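Dipeptidase AC. Metallo peptidase. MEROPS family M19 (Rhodobacter sphaeroides, PDB 3LY0) probably hydrolyses dipeptides, as a two-zinc metallodipeptidase of the membrane dipeptidase family with a TIM-barrel fold. Local coordinates at residues I87-Q93 against A141-G145; A146-L151 against A193-L197; E298-M303 against K341-W347. All coordinates share one frame; numbering follows the deposited sequence.

From the N terminus, contact 1 comes first: it closes a loop of 47 residues, bringing residues 87-93 at the start of helix 89-109 against 141-145, the turn after strand 132-139. Contact 2 opens immediately afterwards and ties the lead into helix 149-157 to helix 192-204. Contact 3 joins strand 301-303 to helix 336-354 near the C terminus. The three loops follow in series, and none nests in or crosses another. Contacts 1 and 2 adjoin, Ile144 and Gln93 packing on the start of helix 149-157. Contact 3 lies across the chain's centre from contact 1, with their nearest atoms about 17 Å apart.

Contact 1. Residues I87-Q93 against A141-G145; sequences IRAEQAQ and AEAIG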
loop_
_atom_site.group_PDB
_atom_site.type_symbol
_atom_site.label_atom_id
_atom_site.label_comp_id
_atom_site.label_asym_id
_atom_site.label_seq_id
_atom_site.Cartn_x
_atom_site.Cartn_y
_atom_site.Cartn_z
ATOM N N ILE A 87 -6.452 -18.606 3.354
ATOM C CA ILE A 87 -6.840 -18.976 1.997
ATOM C C ILE A 87 -5.630 -19.634 1.349
ATOM O O ILE A 87 -4.525 -19.089 1.398
ATOM C CB ILE A 87 -7.276 -17.739 1.177
ATOM C CG1 ILE A 87 -8.467 -17.043 1.838
ATOM C CG2 ILE A 87 -7.629 -18.132 -0.260
ATOM C CD1 ILE A 87 -8.837 -15.726 1.183
ATOM N N ARG A 88 -5.817 -20.828 0.791
ATOM C CA ARG A 88 -4.702 -21.552 0.194
ATOM C C ARG A 88 -4.557 -21.208 -1.285
ATOM O O ARG A 88 -5.463 -20.620 -1.881
ATOM C CB ARG A 88 -4.866 -23.063 0.380
ATOM C CG ARG A 88 -4.917 -23.494 1.845
ATOM C CD ARG A 88 -3.706 -22.993 2.630
ATOM N NE ARG A 88 -2.501 -23.750 2.312
ATOM C CZ ARG A 88 -2.151 -24.884 2.914
ATOM N NH1 ARG A 88 -1.034 -25.506 2.560
ATOM N NH2 ARG A 88 -2.918 -25.392 3.871
ATOM N N ALA A 89 -3.421 -21.580 -1.859
ATOM C CA ALA A 89 -3.099 -21.222 -3.241
ATOM C C ALA A 89 -4.156 -21.639 -4.273
ATOM O O ALA A 89 -4.484 -20.868 -5.177
ATOM C CB ALA A 89 -1.705 -21.743 -3.630
ATOM N N GLU A 90 -4.694 -22.848 -4.143
ATOM C CA GLU A 90 -5.694 -23.321 -5.095
ATOM C C GLU A 90 -6.883 -22.362 -5.231
ATOM O O GLU A 90 -7.414 -22.169 -6.327
ATOM C CB GLU A 90 -6.167 -24.722 -4.700
ATOM C CG GLU A 90 -7.196 -25.339 -5.631
ATOM C CD GLU A 90 -7.648 -26.705 -5.145
ATOM O OE1 GLU A 90 -7.167 -27.723 -5.686
ATOM O OE2 GLU A 90 -8.473 -26.759 -4.207
ATOM N N GLN A 91 -7.295 -21.749 -4.121
ATOM C CA GLN A 91 -8.407 -20.811 -4.138
ATOM C C GLN A 91 -7.971 -19.378 -4.458
ATOM O O GLN A 91 -8.710 -18.617 -5.086
ATOM C CB GLN A 91 -9.139 -20.829 -2.787
ATOM C CG GLN A 91 -10.060 -22.028 -2.597
ATOM C CD GLN A 91 -9.311 -23.345 -2.605
ATOM O OE1 GLN A 91 -8.433 -23.582 -1.771
ATOM N NE2 GLN A 91 -9.648 -24.215 -3.562
ATOM N N ALA A 92 -6.771 -19.008 -4.016
ATOM C CA ALA A 92 -6.292 -17.644 -4.209
ATOM C C ALA A 92 -5.835 -17.402 -5.642
ATOM O O ALA A 92 -5.968 -16.294 -6.168
ATOM C CB ALA A 92 -5.161 -17.326 -3.224
ATOM N N GLN A 93 -5.296 -18.437 -6.281
ATOM C CA GLN A 93 -4.689 -18.241 -7.598
ATOM C C GLN A 93 -5.619 -17.703 -8.687
ATOM O O GLN A 93 -5.242 -16.781 -9.398
ATOM C CB GLN A 93 -3.907 -19.481 -8.056
ATOM C CG GLN A 93 -2.578 -19.580 -7.334
ATOM C CD GLN A 93 -1.786 -20.816 -7.665
ATOM O OE1 GLN A 93 -2.315 -21.789 -8.211
ATOM N NE2 GLN A 93 -0.500 -20.795 -7.326
ATOM N N ALA A 141 0.408 -13.103 0.171
ATOM C CA ALA A 141 1.025 -13.986 -0.805
ATOM C C ALA A 141 0.332 -15.346 -0.934
ATOM O O ALA A 141 0.981 -16.336 -1.276
ATOM C CB ALA A 141 2.499 -14.164 -0.481
ATOM N N GLU A 142 -0.975 -15.386 -0.693
ATOM C CA GLU A 142 -1.715 -16.640 -0.770
ATOM C C GLU A 142 -1.621 -17.317 -2.131
ATOM O O GLU A 142 -1.698 -18.541 -2.214
ATOM C CB GLU A 142 -3.181 -16.416 -0.452
ATOM C CG GLU A 142 -3.449 -16.080 0.992
ATOM C CD GLU A 142 -3.461 -14.595 1.284
ATOM O OE1 GLU A 142 -3.069 -13.776 0.423
ATOM O OE2 GLU A 142 -3.877 -14.254 2.406
ATOM N N ALA A 143 -1.474 -16.540 -3.196
ATOM C CA ALA A 143 -1.369 -17.125 -4.524
ATOM C C ALA A 143 -0.015 -17.790 -4.761
ATOM O O ALA A 143 0.207 -18.373 -5.821
ATOM C CB ALA A 143 -1.641 -16.077 -5.586
ATOM N N ILE A 144 0.888 -17.678 -3.790
ATOM C CA ILE A 144 2.197 -18.321 -3.866
ATOM C C ILE A 144 2.219 -19.528 -2.931
ATOM O O ILE A 144 2.000 -19.395 -1.726
ATOM C CB ILE A 144 3.334 -17.353 -3.432
ATOM C CG1 ILE A 144 3.200 -15.978 -4.112
ATOM C CG2 ILE A 144 4.704 -17.979 -3.687
ATOM C CD1 ILE A 144 3.158 -16.045 -5.616
ATOM N N GLY A 145 2.452 -20.715 -3.473
ATOM C CA GLY A 145 2.565 -21.880 -2.615
ATOM C C GLY A 145 3.845 -21.844 -1.801
ATOM O O GLY A 145 4.769 -21.101 -2.122
HETATM O O HOH W 1 -4.781 -16.311 3.871
#
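Gln93 meets Ala143 in the plane of its carboxamide: NE2 donates to Ala143 O at 2.9 Å, and the oxygen lies 5° from the amide plane on a nearly straight bond (166° at the hydrogen). On the acceptor's side the donor stands above the carbonyl plane, not on a lone pair. Gln93 CG lies anti to its own carbonyl carbon, 3.4 Å from Ala143 O, and the extended chain beyond it carries NE2 to the same oxygen. The second flat group, the Glu142 carboxylate, takes a hydrogen bond at OE2 from a water that also accepts from Ile87 N, and the same OE2 forms a salt bridge with Arg168. A bend at chi2 (92°) turns the carboxylate toward the water; Glu142 CG itself lies 3.2 Å from Ile87 O. Nearer the backbone, Ala92 CB lies 3.5 Å from Glu142 CB, and Ala89 CA makes a CA-H...O contact of 3.2 Å with Glu142 O. Ala89 CB lies 4.3 Å from Gly145 N, small residues letting helix and turn come close. Arg88 is the N-cap of helix 89-109, while residues 141-144 form a type I beta turn closed by Ile144 N to Ala141 O. This turn belongs to the loop following strand 132-139 of the TIM barrel, the strand that ends in the zinc ligand Glu139.

Contact 2. Residues A146-L151 against A193-L197; sequences ADLDAL and AGRRL
Ala146 and Ala193 bring the two backbones to 5.5 Å between their CA atoms, and the gap widens to 7.1 Å between the CA atoms of Leu148 and Leu197. At the narrow end the two alanine methyls touch, Ala146 CB to Ala193 CB at 3.9 Å. Beside them Arg196 reaches across and grips one carbonyl oxygen end-on with both terminal nitrogens: NH1 lies 2.9 Å and NH2 3.0 Å from Ala146 O. The oxygen sits at the edge of the guanidinium, near its plane; NH1 approaches nearly in line with the C=O bond and NH2 from above the carbonyl plane, and both bonds are bent at the hydrogen (145° for NH1). A bend at chi3 (-71°) turns the group over toward the loop, and Arg196 NE forms a salt bridge with Glu192, one helical turn earlier. A leucine in place of Arg196 would probably leave Ala146 O without both of these donors and Glu192 without its cationic mate. The contact joins two neighbouring segments of the helical layer around the TIM barrel, the lead-in and first turn of helix 149-157 and helix 192-204, over strand 159-163, whose Leu162 is touched by both Leu151 and Leu197. Asp147 makes an Asx turn, OD2 accepting from Asp149 N, and Leu148 occupies the N-cap position of helix 149-157, with a positive phi of 75°. Leu148 spreads its branches: CD1 lies 3.7 Å from Arg196 O, and CD2 meets Leu197 CD1. That Leu197 methyl serves two partners, since Leu151 CD2 also approaches it, at 4.0 Å. Phe172 touches Leu148, Ala193 and Leu197 from a nearby loop.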
loop_
_atom_site.group_PDB
_atom_site.type_symbol
_atom_site.label_atom_id
_atom_site.label_comp_id
_atom_site.label_asym_id
_atom_site.label_seq_id
_atom_site.Cartn_x
_atom_site.Cartn_y
_atom_site.Cartn_z
ATOM N N ALA A 146 3.909 -22.660 -0.750
ATOM C CA ALA A 146 5.101 -22.703 0.098
ATOM C C ALA A 146 6.354 -23.138 -0.672
ATOM O O ALA A 146 7.475 -22.807 -0.297
ATOM C CB ALA A 146 4.862 -23.612 1.306
ATOM N N ASP A 147 6.145 -23.859 -1.769
ATOM C CA ASP A 147 7.225 -24.266 -2.664
ATOM C C ASP A 147 7.868 -23.085 -3.405
ATOM O O ASP A 147 8.999 -23.174 -3.889
ATOM C CB ASP A 147 6.659 -25.261 -3.675
ATOM C CG ASP A 147 5.360 -24.766 -4.285
ATOM O OD1 ASP A 147 4.264 -25.088 -3.764
ATOM O OD2 ASP A 147 5.442 -24.009 -5.258
ATOM N N LEU A 148 7.131 -21.976 -3.480
ATOM C CA LEU A 148 7.568 -20.748 -4.148
ATOM C C LEU A 148 7.554 -20.779 -5.678
ATOM O O LEU A 148 7.984 -19.819 -6.319
ATOM C CB LEU A 148 8.943 -20.288 -3.656
ATOM C CG LEU A 148 9.089 -20.101 -2.144
ATOM C CD1 LEU A 148 10.437 -19.497 -1.829
ATOM C CD2 LEU A 148 7.991 -19.216 -1.602
ATOM N N ASP A 149 7.077 -21.871 -6.271
ATOM C CA ASP A 149 7.108 -21.972 -7.728
ATOM C C ASP A 149 6.379 -20.815 -8.393
ATOM O O ASP A 149 6.837 -20.292 -9.413
ATOM C CB ASP A 149 6.484 -23.281 -8.207
ATOM C CG ASP A 149 7.450 -24.437 -8.176
ATOM O OD1 ASP A 149 8.622 -24.246 -7.780
ATOM O OD2 ASP A 149 7.024 -25.538 -8.575
ATOM N N ALA A 150 5.239 -20.426 -7.826
ATOM C CA ALA A 150 4.448 -19.356 -8.430
ATOM C C ALA A 150 5.079 -17.980 -8.255
ATOM O O ALA A 150 4.728 -17.055 -8.968
ATOM C CB ALA A 150 3.021 -19.368 -7.916
ATOM N N LEU A 151 5.988 -17.829 -7.292
ATOM C CA LEU A 151 6.721 -16.574 -7.174
ATOM C C LEU A 151 7.485 -16.291 -8.463
ATOM O O LEU A 151 7.489 -15.171 -8.960
ATOM C CB LEU A 151 7.674 -16.600 -5.971
ATOM C CG LEU A 151 8.412 -15.290 -5.674
ATOM C CD1 LEU A 151 7.425 -14.271 -5.136
ATOM C CD2 LEU A 151 9.530 -15.527 -4.654
ATOM N N ALA A 193 8.705 -21.321 5.482
ATOM C CA ALA A 193 8.372 -20.905 4.120
ATOM C C ALA A 193 8.494 -19.388 3.956
ATOM O O ALA A 193 8.975 -18.910 2.926
ATOM C CB ALA A 193 6.977 -21.372 3.747
ATOM N N GLY A 194 8.060 -18.644 4.971
ATOM C CA GLY A 194 8.196 -17.196 4.965
ATOM C C GLY A 194 9.646 -16.747 4.921
ATOM O O GLY A 194 9.998 -15.785 4.239
ATOM N N ARG A 195 10.509 -17.449 5.650
ATOM C CA ARG A 195 11.928 -17.143 5.615
ATOM C C ARG A 195 12.488 -17.413 4.219
ATOM O O ARG A 195 13.249 -16.609 3.684
ATOM C CB ARG A 195 12.677 -17.934 6.700
ATOM C CG ARG A 195 12.221 -17.558 8.104
ATOM C CD ARG A 195 13.157 -18.067 9.198
ATOM N NE ARG A 195 13.071 -19.511 9.401
ATOM C CZ ARG A 195 12.157 -20.117 10.157
ATOM N NH1 ARG A 195 11.227 -19.409 10.788
ATOM N NH2 ARG A 195 12.169 -21.441 10.282
ATOM N N ARG A 196 12.099 -18.536 3.613
ATOM C CA ARG A 196 12.505 -18.803 2.236
ATOM C C ARG A 196 11.962 -17.763 1.255
ATOM O O ARG A 196 12.648 -17.378 0.307
ATOM C CB ARG A 196 12.117 -20.220 1.808
ATOM C CG ARG A 196 12.970 -21.301 2.468
ATOM C CD ARG A 196 12.645 -22.696 1.932
ATOM N NE ARG A 196 11.340 -23.175 2.375
ATOM C CZ ARG A 196 10.267 -23.234 1.594
ATOM N NH1 ARG A 196 10.345 -22.839 0.329
ATOM N NH2 ARG A 196 9.118 -23.684 2.073
ATOM N N LEU A 197 10.732 -17.317 1.492
ATOM C CA LEU A 197 10.126 -16.267 0.670
ATOM C C LEU A 197 10.921 -14.959 0.710
ATOM O O LEU A 197 11.135 -14.322 -0.323
ATOM C CB LEU A 197 8.674 -16.032 1.087
ATOM C CG LEU A 197 7.936 -14.929 0.329
ATOM C CD1 LEU A 197 7.702 -15.320 -1.129
ATOM C CD2 LEU A 197 6.626 -14.646 1.012
#

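Contact 3. Residues E298-M303 against K341-W347; sequences EDHVGM and KLCHENW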
loop_
_atom_site.group_PDB
_atom_site.type_symbol
_atom_site.label_atom_id
_atom_site.label_comp_id
_atom_site.label_asym_id
_atom_site.label_seq_id
_atom_site.Cartn_x
_atom_site.Cartn_y
_atom_site.Cartn_z
ATOM N N GLU A 298 13.922 12.837 5.910
ATOM C CA GLU A 298 13.180 13.405 4.797
ATOM C C GLU A 298 13.187 12.548 3.544
ATOM O O GLU A 298 12.342 12.730 2.680
ATOM C CB GLU A 298 13.736 14.785 4.425
ATOM C CG GLU A 298 13.466 15.885 5.437
ATOM C CD GLU A 298 13.982 17.234 4.966
ATOM O OE1 GLU A 298 14.726 17.271 3.963
ATOM O OE2 GLU A 298 13.632 18.253 5.596
ATOM N N ASP A 299 14.145 11.631 3.436
ATOM C CA ASP A 299 14.273 10.822 2.225
ATOM C C ASP A 299 13.508 9.502 2.299
ATOM O O ASP A 299 13.521 8.725 1.348
ATOM C CB ASP A 299 15.749 10.516 1.945
ATOM C CG ASP A 299 16.545 11.758 1.610
ATOM O OD1 ASP A 299 16.234 12.409 0.589
ATOM O OD2 ASP A 299 17.481 12.078 2.368
ATOM N N HIS A 300 12.831 9.247 3.412
ATOM C CA HIS A 300 12.306 7.903 3.652
ATOM C C HIS A 300 10.814 7.853 3.946
ATOM O O HIS A 300 10.327 6.895 4.547
ATOM C CB HIS A 300 13.105 7.223 4.766
ATOM C CG HIS A 300 14.576 7.186 4.495
ATOM N ND1 HIS A 300 15.139 6.329 3.574
ATOM C CD2 HIS A 300 15.597 7.922 4.997
ATOM C CE1 HIS A 300 16.444 6.531 3.528
ATOM N NE2 HIS A 300 16.749 7.488 4.384
ATOM N N VAL A 301 10.108 8.895 3.517
ATOM C CA VAL A 301 8.665 9.005 3.694
ATOM C C VAL A 301 8.007 9.394 2.373
ATOM O O VAL A 301 8.533 10.213 1.620
ATOM C CB VAL A 301 8.307 10.069 4.742
ATOM C CG1 VAL A 301 6.797 10.085 4.958
ATOM C CG2 VAL A 301 9.045 9.807 6.041
ATOM N N GLY A 302 6.864 8.793 2.071
ATOM C CA GLY A 302 6.093 9.204 0.914
ATOM C C GLY A 302 4.623 8.952 1.150
ATOM O O GLY A 302 4.193 8.824 2.299
ATOM N N MET A 303 3.850 8.895 0.071
ATOM C CA MET A 303 2.425 8.608 0.173
ATOM C C MET A 303 2.162 7.129 -0.043
ATOM O O MET A 303 2.803 6.486 -0.881
ATOM C CB MET A 303 1.632 9.404 -0.865
ATOM C CG MET A 303 1.916 10.904 -0.881
ATOM S SD MET A 303 1.328 11.850 0.568
ATOM C CE MET A 303 2.853 12.075 1.482
ATOM N N LYS A 341 10.260 15.310 -2.646
ATOM C CA LYS A 341 10.641 14.040 -2.022
ATOM C C LYS A 341 9.411 13.251 -1.566
ATOM O O LYS A 341 9.280 12.059 -1.872
ATOM C CB LYS A 341 11.579 14.274 -0.838
ATOM C CG LYS A 341 12.979 14.724 -1.229
ATOM C CD LYS A 341 13.796 14.978 0.017
ATOM C CE LYS A 341 15.210 15.420 -0.314
ATOM N NZ LYS A 341 16.045 15.472 0.917
ATOM N N LEU A 342 8.527 13.918 -0.826
ATOM C CA LEU A 342 7.353 13.267 -0.257
ATOM C C LEU A 342 6.371 12.844 -1.344
ATOM O O LEU A 342 5.673 11.840 -1.209
ATOM C CB LEU A 342 6.648 14.207 0.722
ATOM C CG LEU A 342 7.475 14.615 1.934
ATOM C CD1 LEU A 342 6.721 15.653 2.735
ATOM C CD2 LEU A 342 7.803 13.401 2.809
ATOM N N CYS A 343 6.319 13.602 -2.429
ATOM C CA CYS A 343 5.351 13.334 -3.483
ATOM C C CYS A 343 5.759 12.216 -4.438
ATOM O O CYS A 343 4.906 11.435 -4.866
ATOM C CB CYS A 343 5.007 14.615 -4.261
ATOM S SG CYS A 343 3.946 15.767 -3.333
ATOM N N HIS A 344 7.044 12.141 -4.787
ATOM C CA HIS A 344 7.488 11.063 -5.667
ATOM C C HIS A 344 8.966 10.686 -5.596
ATOM O O HIS A 344 9.309 9.533 -5.853
ATOM C CB HIS A 344 7.129 11.370 -7.128
ATOM C CG HIS A 344 7.758 12.624 -7.658
ATOM N ND1 HIS A 344 7.062 13.807 -7.779
ATOM C CD2 HIS A 344 9.013 12.879 -8.105
ATOM C CE1 HIS A 344 7.858 14.738 -8.275
ATOM N NE2 HIS A 344 9.050 14.203 -8.477
ATOM N N GLU A 345 9.850 11.637 -5.308
ATOM C CA GLU A 345 11.280 11.331 -5.436
ATOM C C GLU A 345 11.724 10.214 -4.497
ATOM O O GLU A 345 12.550 9.379 -4.859
ATOM C CB GLU A 345 12.153 12.576 -5.237
ATOM C CG GLU A 345 11.955 13.656 -6.295
ATOM C CD GLU A 345 12.825 14.877 -6.053
ATOM O OE1 GLU A 345 13.469 14.952 -4.989
ATOM O OE2 GLU A 345 12.846 15.775 -6.922
ATOM N N ASN A 346 11.176 10.193 -3.289
ATOM C CA ASN A 346 11.565 9.166 -2.329
ATOM C C ASN A 346 11.202 7.756 -2.806
ATOM O O ASN A 346 12.006 6.835 -2.675
ATOM C CB ASN A 346 10.976 9.445 -0.941
ATOM C CG ASN A 346 11.633 10.635 -0.261
ATOM O OD1 ASN A 346 12.679 11.109 -0.702
ATOM N ND2 ASN A 346 11.033 11.116 0.814
ATOM N N TRP A 347 9.995 7.575 -3.339
ATOM C CA TRP A 347 9.653 6.269 -3.899
ATOM C C TRP A 347 10.609 5.885 -5.012
ATOM O O TRP A 347 11.043 4.738 -5.079
ATOM C CB TRP A 347 8.219 6.205 -4.428
ATOM C CG TRP A 347 7.239 5.825 -3.358
ATOM C CD1 TRP A 347 6.171 6.561 -2.918
ATOM C CD2 TRP A 347 7.251 4.625 -2.569
ATOM N NE1 TRP A 347 5.516 5.891 -1.916
ATOM C CE2 TRP A 347 6.155 4.698 -1.682
ATOM C CE3 TRP A 347 8.081 3.493 -2.531
ATOM C CZ2 TRP A 347 5.864 3.684 -0.765
ATOM C CZ3 TRP A 347 7.784 2.482 -1.624
ATOM C CH2 TRP A 347 6.685 2.590 -0.751
HETATM O O HOH W 2 14.143 18.094 1.388
HETATM O O HOH W 3 13.991 7.118 -0.773
HETATM O O HOH W 4 14.949 11.387 -2.043
HETATM O O HOH W 5 5.065 9.480 -2.494
#
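Asn346 holds the loop and the strand at once: ND2 donates to Glu298 O and to Val301 O, each at 2.8 Å, the second bond almost straight at 170°. Both amide hydrogens are thereby used on the backbone of the lead-in (Glu298) and of the first residue of strand 301-303 (Val301), a strand of the TIM barrel; helix 336-354 packs on it with an axial approach of 6.0 Å and an angle of 111° between the two short segments. One residue further along the helix, Trp347 points the N-H edge of its indole at the strand end, and NE1 donates to Met303 O at 3.0 Å, the oxygen near the ring plane. At the other end of the contact Lys341, extended beyond CG, carries NZ to Asp299 OD1 at 3.1 Å from above the carboxylate plane, and makes a long salt bridge to Glu298 OE1 (3.8 Å). Waters extend this shell: one donates to Asp299 O and Asn346 O, another to Asp299 OD1 and Asn346 OD1, so the asparagine's own oxygen is also satisfied. On the apolar side Leu342 CD2 lies alongside Val301, 3.9 Å from Val301 CB, with Ile293 of helix 283-296 touching both residues. The helix carries a wider pi-type turn at 341-345, where Asn346 N bonds to Lys341 O five residues back. On its flanks the strand bonds to Val261 and Leu263 through Gly302 and to Gly12 through Met303, which also packs on strand 9-11. Lacking a side chain, Gly302 lets its CA approach Leu342 O to 3.4 Å in a CA-H...O contact.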